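Local coordinates for protein chlorella virus DNA ligase-adenylate (Chlorella virus, PDB 1FVI) that probably seals nicks in duplex DNA as an ATP-dependent ligase, here captured with AMP in covalent linkage to the enzyme, at residues A192-I197 / I235-D240. The protein carries 1 engineered substitution. Sequence-based numbering, arbitrary orientation.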
ATOM      1  N   ALA A 192      -3.730  18.346  -4.020  1.00 29.63           N
ATOM      2  CA  ALA A 192      -4.096  19.729  -3.764  1.00 29.57           C
ATOM      3  C   ALA A 192      -3.574  20.183  -2.396  1.00 35.43           C
ATOM      4  O   ALA A 192      -3.095  19.377  -1.589  1.00 28.94           O
ATOM      5  CB  ALA A 192      -5.615  19.899  -3.853  1.00 18.64           C
ATOM      6  N   GLU A 193      -3.630  21.489  -2.164  1.00 30.73           N
ATOM      7  CA  GLU A 193      -3.171  22.071  -0.911  1.00 34.02           C
ATOM      8  C   GLU A 193      -4.269  22.930  -0.313  1.00 31.27           C
ATOM      9  O   GLU A 193      -5.062  23.536  -1.031  1.00 29.28           O
ATOM     10  CB  GLU A 193      -1.919  22.931  -1.129  1.00 33.00           C
ATOM     11  CG  GLU A 193      -0.632  22.163  -1.204  1.00 47.34           C
ATOM     12  CD  GLU A 193       0.550  23.052  -1.542  1.00 61.47           C
ATOM     13  OE1 GLU A 193       0.596  24.204  -1.055  1.00 61.51           O
ATOM     14  OE2 GLU A 193       1.439  22.601  -2.296  1.00 72.20           O
ATOM     15  N   ALA A 194      -4.284  22.997   1.010  1.00 29.46           N
ATOM     16  CA  ALA A 194      -5.273  23.776   1.722  1.00 25.83           C
ATOM     17  C   ALA A 194      -4.660  24.358   2.992  1.00 31.68           C
ATOM     18  O   ALA A 194      -3.700  23.812   3.544  1.00 35.91           O
ATOM     19  CB  ALA A 194      -6.457  22.908   2.052  1.00 24.55           C
ATOM     20  N   THR A 195      -5.165  25.512   3.411  1.00 31.34           N
ATOM     21  CA  THR A 195      -4.663  26.139   4.618  1.00 33.88           C
ATOM     22  C   THR A 195      -5.547  25.694   5.776  1.00 31.65           C
ATOM     23  O   THR A 195      -6.769  25.635   5.629  1.00 29.92           O
ATOM     24  CB  THR A 195      -4.692  27.684   4.498  1.00 47.48           C
ATOM     25  OG1 THR A 195      -3.762  28.100   3.492  1.00 48.90           O
ATOM     26  CG2 THR A 195      -4.329  28.350   5.832  1.00 45.28           C
ATOM     27  N   ILE A 196      -4.931  25.336   6.902  1.00 22.43           N
ATOM     28  CA  ILE A 196      -5.680  24.914   8.079  1.00 25.41           C
ATOM     29  C   ILE A 196      -6.238  26.155   8.777  1.00 24.81           C
ATOM     30  O   ILE A 196      -5.527  27.146   8.944  1.00 25.95           O
ATOM     31  CB  ILE A 196      -4.778  24.187   9.077  1.00 30.00           C
ATOM     32  CG1 ILE A 196      -4.090  23.009   8.387  1.00 37.05           C
ATOM     33  CG2 ILE A 196      -5.594  23.717  10.286  1.00 27.25           C
ATOM     34  CD1 ILE A 196      -2.956  22.406   9.200  1.00 40.65           C
ATOM     35  N   ILE A 197      -7.512  26.104   9.165  1.00 37.34           N
ATOM     36  CA  ILE A 197      -8.139  27.228   9.856  1.00 36.91           C
ATOM     37  C   ILE A 197      -8.594  26.869  11.276  1.00 36.46           C
ATOM     38  O   ILE A 197      -8.442  27.669  12.191  1.00 46.11           O
ATOM     39  CB  ILE A 197      -9.284  27.839   9.042  1.00 29.19           C
ATOM     40  CG1 ILE A 197     -10.439  26.869   8.921  1.00 34.14           C
ATOM     41  CG2 ILE A 197      -8.792  28.224   7.644  1.00 43.49           C
ATOM     42  CD1 ILE A 197     -11.435  27.284   7.859  1.00 53.42           C
ATOM     43  N   ILE A 235      -9.585  18.201  10.705  1.00 27.21           N
ATOM     44  CA  ILE A 235      -9.087  19.547  10.517  1.00 28.93           C
ATOM     45  C   ILE A 235      -9.939  20.182   9.420  1.00 30.44           C
ATOM     46  O   ILE A 235     -10.352  19.506   8.472  1.00 27.63           O
ATOM     47  CB  ILE A 235      -7.602  19.587  10.128  1.00 24.63           C
ATOM     48  CG1 ILE A 235      -7.341  18.789   8.842  1.00 24.25           C
ATOM     49  CG2 ILE A 235      -6.757  19.103  11.281  1.00 23.22           C
ATOM     50  CD1 ILE A 235      -5.936  19.023   8.257  1.00 23.62           C
ATOM     51  N   GLU A 236     -10.294  21.450   9.622  1.00 28.29           N
ATOM     52  CA  GLU A 236     -11.097  22.191   8.662  1.00 21.12           C
ATOM     53  C   GLU A 236     -10.117  23.033   7.879  1.00 25.36           C
ATOM     54  O   GLU A 236      -9.245  23.689   8.463  1.00 25.76           O
ATOM     55  CB  GLU A 236     -12.151  23.037   9.377  1.00 25.74           C
ATOM     56  CG  GLU A 236     -13.239  22.206  10.066  1.00 27.85           C
ATOM     57  CD  GLU A 236     -12.693  21.226  11.113  1.00 35.57           C
ATOM     58  OE1 GLU A 236     -11.886  21.658  11.966  1.00 39.80           O
ATOM     59  OE2 GLU A 236     -13.069  20.027  11.081  1.00 31.81           O
ATOM     60  N   VAL A 237     -10.242  22.981   6.552  1.00 26.79           N
ATOM     61  CA  VAL A 237      -9.319  23.684   5.673  1.00 31.90           C
ATOM     62  C   VAL A 237      -9.966  24.616   4.666  1.00 28.80           C
ATOM     63  O   VAL A 237     -11.113  24.422   4.289  1.00 27.52           O
ATOM     64  CB  VAL A 237      -8.417  22.666   4.932  1.00 31.29           C
ATOM     65  CG1 VAL A 237      -7.585  21.882   5.954  1.00 25.37           C
ATOM     66  CG2 VAL A 237      -9.275  21.715   4.095  1.00 21.33           C
ATOM     67  N   ASP A 238      -9.201  25.611   4.212  1.00 40.27           N
ATOM     68  CA  ASP A 238      -9.701  26.592   3.256  1.00 49.16           C
ATOM     69  C   ASP A 238      -9.754  26.115   1.818  1.00 50.65           C
ATOM     70  O   ASP A 238     -10.831  26.060   1.243  1.00 66.61           O
ATOM     71  CB  ASP A 238      -8.935  27.929   3.335  1.00 54.41           C
ATOM     72  CG  ASP A 238      -9.534  29.022   2.415  1.00 46.86           C
ATOM     73  OD1 ASP A 238     -10.437  29.770   2.839  1.00 37.00           O
ATOM     74  OD2 ASP A 238      -9.083  29.148   1.261  1.00 61.06           O
ATOM     75  N   TYR A 239      -8.614  25.815   1.213  1.00 34.27           N
ATOM     76  CA  TYR A 239      -8.629  25.378  -0.196  1.00 47.44           C
ATOM     77  C   TYR A 239      -9.385  26.337  -1.146  1.00 48.69           C
ATOM     78  O   TYR A 239     -10.548  26.102  -1.515  1.00 34.17           O
ATOM     79  CB  TYR A 239      -9.209  23.965  -0.353  1.00 36.23           C
ATOM     80  CG  TYR A 239      -8.971  23.384  -1.731  1.00 35.59           C
ATOM     81  CD1 TYR A 239      -7.755  23.584  -2.394  1.00 33.32           C
ATOM     82  CD2 TYR A 239      -9.961  22.655  -2.383  1.00 42.13           C
ATOM     83  CE1 TYR A 239      -7.533  23.073  -3.677  1.00 25.60           C
ATOM     84  CE2 TYR A 239      -9.751  22.139  -3.665  1.00 33.44           C
ATOM     85  CZ  TYR A 239      -8.538  22.353  -4.300  1.00 32.54           C
ATOM     86  OH  TYR A 239      -8.333  21.845  -5.558  1.00 46.11           O
ATOM     87  N   ASP A 240      -8.710  27.425  -1.510  1.00 55.63           N
ATOM     88  CA  ASP A 240      -9.244  28.440  -2.414  1.00 56.26           C
ATOM     89  C   ASP A 240     -10.712  28.789  -2.186  1.00 51.95           C
ATOM     90  O   ASP A 240     -11.566  28.564  -3.047  1.00 59.49           O
ATOM     91  CB  ASP A 240      -9.002  28.014  -3.861  1.00 64.48           C
ATOM     92  CG  ASP A 240      -7.614  27.433  -4.070  1.00 74.84           C
ATOM     93  OD1 ASP A 240      -6.635  28.036  -3.572  1.00 70.18           O
ATOM     94  OD2 ASP A 240      -7.511  26.357  -4.704  1.00 71.87           O
TER
HETATM   95  O   HOH W   1      -4.348  26.096  -2.680  1.00 61.73           O
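Asp238 N gives its hydrogen to Thr195 O at 2.8 Å. The angle at the hydrogen is 162°. The same oxygen also receives a CA-H contact from Val237 CA at 3.2 Å. Ile197 N donates to Glu236 O at 3.1 Å in a nearly straight bond (175°). These two bonds flank Ile196 and Val237, an antiparallel non-hydrogen-bonded pair.

Beside that pair, Ala194 CB presses on Val237 CB at 3.5 Å, tighter than usual for two carbons. It also meets Tyr239 CB at 3.8 Å. Ile197 CG1 sits beside the Glu236 carbonyl, 3.4 Å from Glu236 O.

Segment 192-197 lies on strand 190-201, the middle strand of the five-stranded antiparallel sheet of the OB-like domain. Strand 232-237 is its neighbour, and the contact covers the end of that strand and the loop after it. The site lies away from the AMP pocket.

Past Val237 the chain turns into the loop, but Tyr239 still reaches strand 190-201. With CG anti to the backbone N (chi1 -168°), the ring reaches back past Ala194 to Glu193 O, which it meets obliquely, CD1 at 3.0 Å. Ala192 CB touches the far part of the ring at CE1, 3.7 Å away.

Further out, Tyr239 OH is hydrogen-bonded to Tyr274 OH, and Phe272 packs edge-to-face with the tyrosine ring. Asp238 OD2 accepts a hydrogen bond from Gly241 N, just past the segment. A water donates to both Glu193 O and Asp240 OD1, though Asp240 is poorly ordered.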